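PDB 6JKK: mitotic checkpoint control protein kinase BUB1 from Drosophila melanogaster, which probably acts as a mitotic checkpoint protein kinase at kinetochores, the chain here being its ATP-binding kinase domain from the end of a longer protein. Local coordinates for residues A[98-102]-A[114-118]; A[18-24]-A[92-96]; A[101-105]-A[173-178]. All coordinates share one frame; numbering follows the deposited sequence.

Overall arrangement
All three contacts share helix 92-104, the C-helix of the protein kinase fold. Along the chain interaction 2 comes first, joining helix 12-21 and the turn after it to the start of the C-helix; interactions 1 and 3 then start from its second half and share Ile101 and His102. Interaction 1 reaches the loop before strand 119-122, and interaction 3 the end of helix 156-175 in the C-lobe. The centres of interactions 1 and 2 lie about 14 Å apart, those of interactions 1 and 3 about 10 Å, and those of interactions 2 and 3 about 16 Å. The C-helix thus touches the N-terminal extension, its own lobe and the C-lobe.

Interaction 1 of 3, residues A[98-102]-A[114-118]; sequences CLEIH and YAHID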
loop_
_atom_site.group_PDB
_atom_site.type_symbol
_atom_site.label_atom_id
_atom_site.label_comp_id
_atom_site.label_asym_id
_atom_site.label_seq_id
_atom_site.Cartn_x
_atom_site.Cartn_y
_atom_site.Cartn_z
ATOM N N CYS A 98 0.189 -11.629 4.393
ATOM C CA CYS A 98 1.473 -11.118 4.862
ATOM C C CYS A 98 2.505 -12.219 4.993
ATOM O O CYS A 98 3.666 -12.040 4.623
ATOM C CB CYS A 98 1.311 -10.403 6.198
ATOM S SG CYS A 98 0.533 -8.804 6.032
ATOM N N LEU A 99 2.083 -13.363 5.518
ATOM C CA LEU A 99 2.975 -14.512 5.612
ATOM C C LEU A 99 3.451 -14.913 4.211
ATOM O O LEU A 99 4.642 -15.188 4.003
ATOM C CB LEU A 99 2.254 -15.682 6.293
ATOM C CG LEU A 99 2.012 -15.522 7.796
ATOM C CD1 LEU A 99 1.005 -16.552 8.304
ATOM C CD2 LEU A 99 3.325 -15.641 8.563
ATOM N N GLU A 100 2.525 -14.942 3.252
ATOM C CA GLU A 100 2.860 -15.368 1.887
ATOM C C GLU A 100 3.803 -14.390 1.219
ATOM O O GLU A 100 4.755 -14.797 0.555
ATOM C CB GLU A 100 1.601 -15.549 1.029
ATOM C CG GLU A 100 0.899 -16.890 1.228
ATOM C CD GLU A 100 1.833 -18.073 1.028
ATOM O OE1 GLU A 100 2.256 -18.319 -0.124
ATOM O OE2 GLU A 100 2.156 -18.744 2.024
ATOM N N ILE A 101 3.537 -13.096 1.383
ATOM C CA ILE A 101 4.422 -12.091 0.820
ATOM C C ILE A 101 5.858 -12.335 1.289
ATOM O O ILE A 101 6.793 -12.413 0.482
ATOM C CB ILE A 101 3.973 -10.664 1.189
ATOM C CG1 ILE A 101 2.742 -10.270 0.370
ATOM C CG2 ILE A 101 5.093 -9.673 0.907
ATOM C CD1 ILE A 101 2.089 -8.976 0.819
ATOM N N HIS A 102 6.036 -12.493 2.594
ATOM C CA HIS A 102 7.385 -12.650 3.125
ATOM C C HIS A 102 7.965 -14.035 2.837
ATOM O O HIS A 102 9.178 -14.230 2.863
ATOM C CB HIS A 102 7.440 -12.251 4.608
ATOM C CG HIS A 102 7.326 -10.771 4.813
ATOM N ND1 HIS A 102 8.421 -9.932 4.804
ATOM C CD2 HIS A 102 6.243 -9.973 4.974
ATOM C CE1 HIS A 102 8.018 -8.683 4.966
ATOM N NE2 HIS A 102 6.700 -8.681 5.076
ATOM N N TYR A 114 7.528 -4.070 2.417
ATOM C CA TYR A 114 6.217 -4.634 2.725
ATOM C C TYR A 114 6.085 -4.798 4.227
ATOM O O TYR A 114 7.014 -5.277 4.879
ATOM C CB TYR A 114 6.039 -5.993 2.024
ATOM C CG TYR A 114 6.320 -5.903 0.543
ATOM C CD1 TYR A 114 5.374 -5.374 -0.333
ATOM C CD2 TYR A 114 7.541 -6.306 0.029
ATOM C CE1 TYR A 114 5.642 -5.263 -1.687
ATOM C CE2 TYR A 114 7.821 -6.198 -1.321
ATOM C CZ TYR A 114 6.870 -5.679 -2.171
ATOM O OH TYR A 114 7.149 -5.579 -3.516
ATOM N N ALA A 115 4.937 -4.399 4.770
ATOM C CA ALA A 115 4.672 -4.545 6.198
ATOM C C ALA A 115 4.915 -5.984 6.626
ATOM O O ALA A 115 4.598 -6.909 5.884
ATOM C CB ALA A 115 3.244 -4.141 6.518
ATOM N N HIS A 116 5.490 -6.159 7.813
ATOM C CA HIS A 116 5.746 -7.485 8.369
ATOM C C HIS A 116 4.986 -7.583 9.684
ATOM O O HIS A 116 5.080 -6.682 10.527
ATOM C CB HIS A 116 7.254 -7.682 8.587
ATOM C CG HIS A 116 7.617 -8.981 9.246
ATOM N ND1 HIS A 116 7.751 -9.107 10.612
ATOM C CD2 HIS A 116 7.900 -10.201 8.725
ATOM C CE1 HIS A 116 8.088 -10.354 10.907
ATOM N NE2 HIS A 116 8.183 -11.037 9.780
ATOM N N ILE A 117 4.197 -8.642 9.844
ATOM C CA ILE A 117 3.506 -8.860 11.115
ATOM C C ILE A 117 4.491 -9.532 12.064
ATOM O O ILE A 117 4.831 -10.716 11.905
ATOM C CB ILE A 117 2.183 -9.653 10.924
ATOM C CG1 ILE A 117 1.208 -8.821 10.095
ATOM C CG2 ILE A 117 1.530 -10.021 12.280
ATOM C CD1 ILE A 117 -0.129 -9.487 9.808
ATOM N N ASP A 118 4.997 -8.749 13.017
ATOM C CA ASP A 118 5.983 -9.248 13.966
ATOM C C ASP A 118 5.355 -10.236 14.940
ATOM O O ASP A 118 5.976 -11.235 15.318
ATOM C CB ASP A 118 6.607 -8.097 14.757
ATOM C CG ASP A 118 7.460 -7.178 13.899
ATOM O OD1 ASP A 118 7.833 -7.565 12.771
ATOM O OD2 ASP A 118 7.771 -6.067 14.375
#
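Ile101 and Tyr114 have their CA atoms 7.9 Å apart and Cys98 and His116 have theirs 6.6 Å apart, the irregular segment 114-118 running past the helix in the opposite direction. His102 does most of the joining. Its NE2 donates to Ala115 O at 2.9 Å, the N-H pointing fairly straight at the oxygen (155°). The acceptor lies close to the imidazole plane, but the donor comes from above the carbonyl plane of Ala115. His116 then meets a face of the same ring in a T-shaped stack, with centroids 5.0 Å apart and planes at 89°; the atom over the middle of His102 is CD2 of His116. That edge is presented because CG of His116 stands anti to the backbone N (chi1 176°) and ND1 on the other side of the ring gives a hydrogen bond to Asp118 OD1, at 2.7 Å, which fixes the ring's rotation. A leucine here instead of His102 would lose both the N-H and the flat face, and would probably leave Ala115 O without this donor and the edge of His116 without its stack. Deeper in, the contact is apolar: CG2 of Ile101 rests 4.0 Å from CB of Tyr114. SG of Cys98 lies 3.9 Å from CD1 of Ile117, a less certain touch, since it holds for one of two modelled conformers of the cysteine. The tyrosine ring carries on past the helix, where its hydroxyl hydrogen-bonds Ile169 O. Cys98 and Ile101 also touch Phe208, the phenylalanine of the DFG sequence, so this face of the C-helix looks into the kinase core. The loop is tied to Leu205 through Ala115, runs on into strand 119-122 of the N-lobe sheet, and sends Tyr114 against helix 156-175.

Interaction 2 of 3, residues A[18-24]-A[92-96]; sequences LLESIDF and YWEFY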
loop_
_atom_site.group_PDB
_atom_site.type_symbol
_atom_site.label_atom_id
_atom_site.label_comp_id
_atom_site.label_asym_id
_atom_site.label_seq_id
_atom_site.Cartn_x
_atom_site.Cartn_y
_atom_site.Cartn_z
ATOM N N LEU A 18 -11.110 -20.697 1.050
ATOM C CA LEU A 18 -9.720 -20.724 0.605
ATOM C C LEU A 18 -8.772 -21.059 1.752
ATOM O O LEU A 18 -7.881 -21.903 1.607
ATOM C CB LEU A 18 -9.334 -19.387 -0.031
ATOM C CG LEU A 18 -10.011 -19.048 -1.360
ATOM C CD1 LEU A 18 -9.718 -17.616 -1.775
ATOM C CD2 LEU A 18 -9.571 -20.019 -2.438
ATOM N N LEU A 19 -8.969 -20.393 2.889
ATOM C CA LEU A 19 -8.129 -20.619 4.063
ATOM C C LEU A 19 -8.272 -22.052 4.570
ATOM O O LEU A 19 -7.295 -22.677 5.002
ATOM C CB LEU A 19 -8.466 -19.616 5.172
ATOM C CG LEU A 19 -8.106 -18.165 4.844
ATOM C CD1 LEU A 19 -8.461 -17.234 5.996
ATOM C CD2 LEU A 19 -6.626 -18.061 4.501
ATOM N N GLU A 20 -9.490 -22.579 4.516
ATOM C CA GLU A 20 -9.707 -23.958 4.934
ATOM C C GLU A 20 -9.091 -24.942 3.941
ATOM O O GLU A 20 -8.609 -26.002 4.334
ATOM C CB GLU A 20 -11.199 -24.235 5.165
ATOM C CG GLU A 20 -11.686 -23.778 6.540
ATOM C CD GLU A 20 -13.165 -23.438 6.564
ATOM O OE1 GLU A 20 -13.866 -23.772 5.587
ATOM O OE2 GLU A 20 -13.622 -22.830 7.558
ATOM N N SER A 21 -9.075 -24.576 2.660
ATOM C CA SER A 21 -8.530 -25.461 1.628
ATOM C C SER A 21 -7.022 -25.681 1.798
ATOM O O SER A 21 -6.477 -26.691 1.348
ATOM C CB SER A 21 -8.831 -24.923 0.226
ATOM O OG SER A 21 -7.953 -23.871 -0.123
ATOM N N ILE A 22 -6.357 -24.739 2.460
ATOM C CA ILE A 22 -4.919 -24.840 2.691
ATOM C C ILE A 22 -4.577 -25.068 4.166
ATOM O O ILE A 22 -3.412 -24.935 4.560
ATOM C CB ILE A 22 -4.184 -23.581 2.209
ATOM C CG1 ILE A 22 -4.627 -22.360 3.021
ATOM C CG2 ILE A 22 -4.426 -23.355 0.721
ATOM C CD1 ILE A 22 -3.871 -21.119 2.689
ATOM N N ASP A 23 -5.587 -25.405 4.969
ATOM C CA ASP A 23 -5.388 -25.713 6.389
ATOM C C ASP A 23 -4.627 -24.600 7.114
ATOM O O ASP A 23 -3.615 -24.848 7.774
ATOM C CB ASP A 23 -4.661 -27.056 6.550
ATOM C CG ASP A 23 -5.456 -28.227 5.994
ATOM O OD1 ASP A 23 -6.653 -28.350 6.329
ATOM O OD2 ASP A 23 -4.877 -29.022 5.224
ATOM N N PHE A 24 -5.118 -23.373 6.976
ATOM C CA PHE A 24 -4.429 -22.213 7.522
ATOM C C PHE A 24 -4.376 -22.220 9.056
ATOM O O PHE A 24 -3.342 -21.894 9.641
ATOM C CB PHE A 24 -5.070 -20.920 7.010
ATOM C CG PHE A 24 -4.305 -19.684 7.380
ATOM C CD1 PHE A 24 -3.010 -19.491 6.913
ATOM C CD2 PHE A 24 -4.873 -18.725 8.201
ATOM C CE1 PHE A 24 -2.294 -18.354 7.256
ATOM C CE2 PHE A 24 -4.173 -17.581 8.548
ATOM C CZ PHE A 24 -2.881 -17.391 8.077
ATOM N N TYR A 92 -8.141 -13.354 9.641
ATOM C CA TYR A 92 -7.126 -14.372 9.395
ATOM C C TYR A 92 -6.475 -14.106 8.050
ATOM O O TYR A 92 -5.271 -14.312 7.878
ATOM C CB TYR A 92 -7.753 -15.765 9.391
ATOM C CG TYR A 92 -8.350 -16.173 10.716
ATOM C CD1 TYR A 92 -7.554 -16.706 11.722
ATOM C CD2 TYR A 92 -9.712 -16.025 10.963
ATOM C CE1 TYR A 92 -8.096 -17.083 12.932
ATOM C CE2 TYR A 92 -10.263 -16.405 12.175
ATOM C CZ TYR A 92 -9.443 -16.927 13.153
ATOM O OH TYR A 92 -9.966 -17.301 14.367
ATOM N N TRP A 93 -7.281 -13.639 7.100
ATOM C CA TRP A 93 -6.831 -13.441 5.724
ATOM C C TRP A 93 -5.643 -12.497 5.630
ATOM O O TRP A 93 -4.689 -12.753 4.891
ATOM C CB TRP A 93 -7.988 -12.923 4.868
ATOM C CG TRP A 93 -7.636 -12.720 3.422
ATOM C CD1 TRP A 93 -7.430 -11.523 2.777
ATOM C CD2 TRP A 93 -7.449 -13.742 2.437
ATOM N NE1 TRP A 93 -7.127 -11.749 1.451
ATOM C CE2 TRP A 93 -7.135 -13.101 1.220
ATOM C CE3 TRP A 93 -7.518 -15.140 2.468
ATOM C CZ2 TRP A 93 -6.892 -13.819 0.043
ATOM C CZ3 TRP A 93 -7.275 -15.845 1.305
ATOM C CH2 TRP A 93 -6.966 -15.187 0.109
ATOM N N GLU A 94 -5.701 -11.399 6.375
ATOM C CA GLU A 94 -4.597 -10.451 6.381
ATOM C C GLU A 94 -3.278 -11.113 6.809
ATOM O O GLU A 94 -2.230 -10.873 6.202
ATOM C CB GLU A 94 -4.929 -9.256 7.274
ATOM C CG GLU A 94 -3.784 -8.282 7.444
ATOM C CD GLU A 94 -4.223 -7.028 8.153
ATOM O OE1 GLU A 94 -5.407 -6.954 8.546
ATOM O OE2 GLU A 94 -3.386 -6.124 8.309
ATOM N N PHE A 95 -3.343 -11.964 7.832
ATOM C CA PHE A 95 -2.173 -12.681 8.329
ATOM C C PHE A 95 -1.666 -13.611 7.225
ATOM O O PHE A 95 -0.463 -13.656 6.949
ATOM C CB PHE A 95 -2.531 -13.462 9.609
ATOM C CG PHE A 95 -1.339 -13.945 10.410
ATOM C CD1 PHE A 95 -0.072 -13.400 10.223
ATOM C CD2 PHE A 95 -1.494 -14.969 11.348
ATOM C CE1 PHE A 95 1.022 -13.858 10.964
ATOM C CE2 PHE A 95 -0.411 -15.433 12.092
ATOM C CZ PHE A 95 0.849 -14.883 11.900
ATOM N N TYR A 96 -2.582 -14.321 6.566
ATOM C CA TYR A 96 -2.205 -15.207 5.459
ATOM C C TYR A 96 -1.436 -14.474 4.353
ATOM O O TYR A 96 -0.358 -14.915 3.955
ATOM C CB TYR A 96 -3.434 -15.907 4.853
ATOM C CG TYR A 96 -3.137 -16.528 3.494
ATOM C CD1 TYR A 96 -2.475 -17.747 3.393
ATOM C CD2 TYR A 96 -3.507 -15.884 2.313
ATOM C CE1 TYR A 96 -2.181 -18.307 2.151
ATOM C CE2 TYR A 96 -3.221 -16.437 1.063
ATOM C CZ TYR A 96 -2.562 -17.648 0.993
ATOM O OH TYR A 96 -2.278 -18.210 -0.235
#
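Phe24 and Tyr96 form the aromatic part of the contact. The edge of the tyrosine points at the face of Phe24 in an offset edge-to-face pair, centroids 5.7 Å apart and planes at 85°, while CB of Tyr96 sits over that same phenyl ring, 3.9 Å from its centroid, as a CH-pi contact. Phe24 gets there because its CG lies anti to the backbone N (chi1 -172°), which carries the ring across to the helix backbone; CE2 of Phe24 ends 3.5 Å from Tyr92 O. Aliphatic packing makes up the rest. Leu19 pushes a forked end between three residues: its CD1 meets CB of Tyr92, and its CD2 lies 3.7 Å from CE3 of Trp93 and close to CB of Tyr96. Leu18 CD1 adds a looser touch on CH2 of the indole. At the other margin CD1 of Ile22 comes within 3.3 Å of CE1 of Tyr96, a tight fit. Helix 12-21 closes in a Schellman motif, with Asp23 at positive phi, Phe24 N bonded to Leu19 O at 3.0 Å and Asp23 N bonded to Glu20 O; this turn brings Leu19 and Phe24 to bear on the same helix. The polar ends of Trp93 and Tyr96 are taken up by other residues: Trp93 NE1 gives its hydrogen to Ser211 O, and Tyr96 OH pairs with Asp213. Glu94, directed away from the extension, makes the salt bridge to Lys85, the predicted ATP-binding lysine, that marks an inward C-helix in kinases. With no hydrogen bond crossing between the two segments, the N-terminal extension covers the side of the C-helix away from Glu94 by shape and apolar burial.

Interaction 3 of 3, residues A[101-105]-A[173-178]; sequences IHSRL and LHAMGI
Arg104 reaches across to Met176 with NH1, which donates to the methionine's carbonyl O at 2.9 Å. The donor sits almost in line with the carbonyl bond (169°), though the N-H itself is bent (143°). Nearer the C-helix, the two side chains lie against each other, CB of Arg104 being 3.7 Å from SD of Met176. SD of Met176 also lies 3.6 Å from Leu105 N, at the end of the helix. The methyl then turns aside, because the thioether bends at chi3 (-80°), and CE of Met176 comes to rest 3.7 Å from CD2 of Leu105. Ile178 presents CD1 to NH1 of Arg104, at 3.6 Å, the two side chains crossing at about a right angle. Ile101 touches CD1 of Leu173 with its own CD1, at 3.8 Å, and its CG2 faces the methyl of Met176 more loosely. In kinase terms this is where the last turn of the C-helix meets the end of helix 156-175 in the C-lobe, just before strand 178-179 leads into the catalytic loop. Backbone turns set up both sides. Helix 156-175 ends in a Schellman motif, with Gly177 at positive phi, a weak bond from Ile178 N to Leu173 O and a second from Gly177 N to His174 O, whose acceptor is less surely placed; the motif turns the chain so that Met176 and Ile178 both face Arg104. On the other side, Ile101 O accepts from both Arg104 N and Leu105 N in the last turn of the C-helix. Further out, the arginine's NH2 is held by salt bridges to Asp213 and Glu100, which steady the guanidinium while NH1 is turned to the methionine carbonyl. Gly177 is itself linked by a backbone hydrogen bond to Met214, next to Asp213 in the chain.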
loop_
_atom_site.group_PDB
_atom_site.type_symbol
_atom_site.label_atom_id
_atom_site.label_comp_id
_atom_site.label_asym_id
_atom_site.label_seq_id
_atom_site.Cartn_x
_atom_site.Cartn_y
_atom_site.Cartn_z
ATOM N N ILE A 101 3.537 -13.096 1.383
ATOM C CA ILE A 101 4.422 -12.091 0.820
ATOM C C ILE A 101 5.858 -12.335 1.289
ATOM O O ILE A 101 6.793 -12.413 0.482
ATOM C CB ILE A 101 3.973 -10.664 1.189
ATOM C CG1 ILE A 101 2.742 -10.270 0.370
ATOM C CG2 ILE A 101 5.093 -9.673 0.907
ATOM C CD1 ILE A 101 2.089 -8.976 0.819
ATOM N N HIS A 102 6.036 -12.493 2.594
ATOM C CA HIS A 102 7.385 -12.650 3.125
ATOM C C HIS A 102 7.965 -14.035 2.837
ATOM O O HIS A 102 9.178 -14.230 2.863
ATOM C CB HIS A 102 7.440 -12.251 4.608
ATOM C CG HIS A 102 7.326 -10.771 4.813
ATOM N ND1 HIS A 102 8.421 -9.932 4.804
ATOM C CD2 HIS A 102 6.243 -9.973 4.974
ATOM C CE1 HIS A 102 8.018 -8.683 4.966
ATOM N NE2 HIS A 102 6.700 -8.681 5.076
ATOM N N SER A 103 7.094 -14.982 2.508
ATOM C CA SER A 103 7.551 -16.300 2.091
ATOM C C SER A 103 8.050 -16.266 0.636
ATOM O O SER A 103 8.970 -17.011 0.258
ATOM C CB SER A 103 6.401 -17.299 2.240
ATOM O OG SER A 103 6.857 -18.632 2.131
ATOM N N ARG A 104 7.455 -15.401 -0.179
ATOM C CA ARG A 104 7.733 -15.419 -1.620
ATOM C C ARG A 104 8.835 -14.457 -2.032
ATOM O O ARG A 104 9.396 -14.583 -3.122
ATOM C CB ARG A 104 6.458 -15.138 -2.424
ATOM C CG ARG A 104 5.371 -16.181 -2.235
ATOM C CD ARG A 104 4.094 -15.806 -2.969
ATOM N NE ARG A 104 2.994 -16.673 -2.557
ATOM C CZ ARG A 104 1.737 -16.529 -2.960
ATOM N NH1 ARG A 104 1.421 -15.560 -3.802
ATOM N NH2 ARG A 104 0.798 -17.357 -2.521
ATOM N N LEU A 105 9.134 -13.498 -1.159
ATOM C CA LEU A 105 10.180 -12.503 -1.407
ATOM C C LEU A 105 11.522 -13.172 -1.646
ATOM O O LEU A 105 11.842 -14.160 -0.991
ATOM C CB LEU A 105 10.312 -11.568 -0.200
ATOM C CG LEU A 105 9.432 -10.327 -0.137
ATOM C CD1 LEU A 105 9.639 -9.591 1.170
ATOM C CD2 LEU A 105 9.768 -9.426 -1.296
ATOM N N LEU A 173 5.508 -6.830 -6.040
ATOM C CA LEU A 173 4.335 -7.461 -5.426
ATOM C C LEU A 173 3.551 -8.286 -6.451
ATOM O O LEU A 173 3.128 -9.409 -6.171
ATOM C CB LEU A 173 3.419 -6.409 -4.786
ATOM C CG LEU A 173 2.226 -6.966 -4.003
ATOM C CD1 LEU A 173 2.675 -7.522 -2.660
ATOM C CD2 LEU A 173 1.155 -5.909 -3.798
ATOM N N HIS A 174 3.349 -7.723 -7.639
ATOM C CA HIS A 174 2.608 -8.425 -8.676
ATOM C C HIS A 174 3.391 -9.645 -9.177
ATOM O O HIS A 174 2.808 -10.662 -9.534
ATOM C CB HIS A 174 2.244 -7.457 -9.812
ATOM C CG HIS A 174 1.221 -6.433 -9.416
ATOM N ND1 HIS A 174 0.777 -5.449 -10.274
ATOM C CD2 HIS A 174 0.555 -6.247 -8.250
ATOM C CE1 HIS A 174 -0.122 -4.703 -9.653
ATOM N NE2 HIS A 174 -0.274 -5.165 -8.424
ATOM N N ALA A 175 4.717 -9.558 -9.164
ATOM C CA ALA A 175 5.553 -10.685 -9.578
ATOM C C ALA A 175 5.382 -11.887 -8.651
ATOM O O ALA A 175 5.665 -13.033 -9.028
ATOM C CB ALA A 175 7.010 -10.265 -9.634
ATOM N N MET A 176 4.938 -11.611 -7.429
ATOM C CA MET A 176 4.653 -12.647 -6.445
ATOM C C MET A 176 3.196 -13.115 -6.525
ATOM O O MET A 176 2.771 -13.973 -5.749
ATOM C CB MET A 176 4.966 -12.136 -5.031
ATOM C CG MET A 176 6.463 -11.967 -4.745
ATOM S SD MET A 176 6.845 -11.471 -3.046
ATOM C CE MET A 176 6.527 -9.701 -3.106
ATOM N N GLY A 177 2.430 -12.552 -7.460
ATOM C CA GLY A 177 1.051 -12.979 -7.668
ATOM C C GLY A 177 0.071 -12.436 -6.642
ATOM O O GLY A 177 -0.978 -13.037 -6.380
ATOM N N ILE A 178 0.405 -11.287 -6.063
ATOM C CA ILE A 178 -0.463 -10.660 -5.069
ATOM C C ILE A 178 -0.981 -9.305 -5.560
ATOM O O ILE A 178 -0.206 -8.481 -6.056
ATOM C CB ILE A 178 0.278 -10.478 -3.720
ATOM C CG1 ILE A 178 0.802 -11.828 -3.212
ATOM C CG2 ILE A 178 -0.634 -9.805 -2.676
ATOM C CD1 ILE A 178 -0.246 -12.646 -2.471
#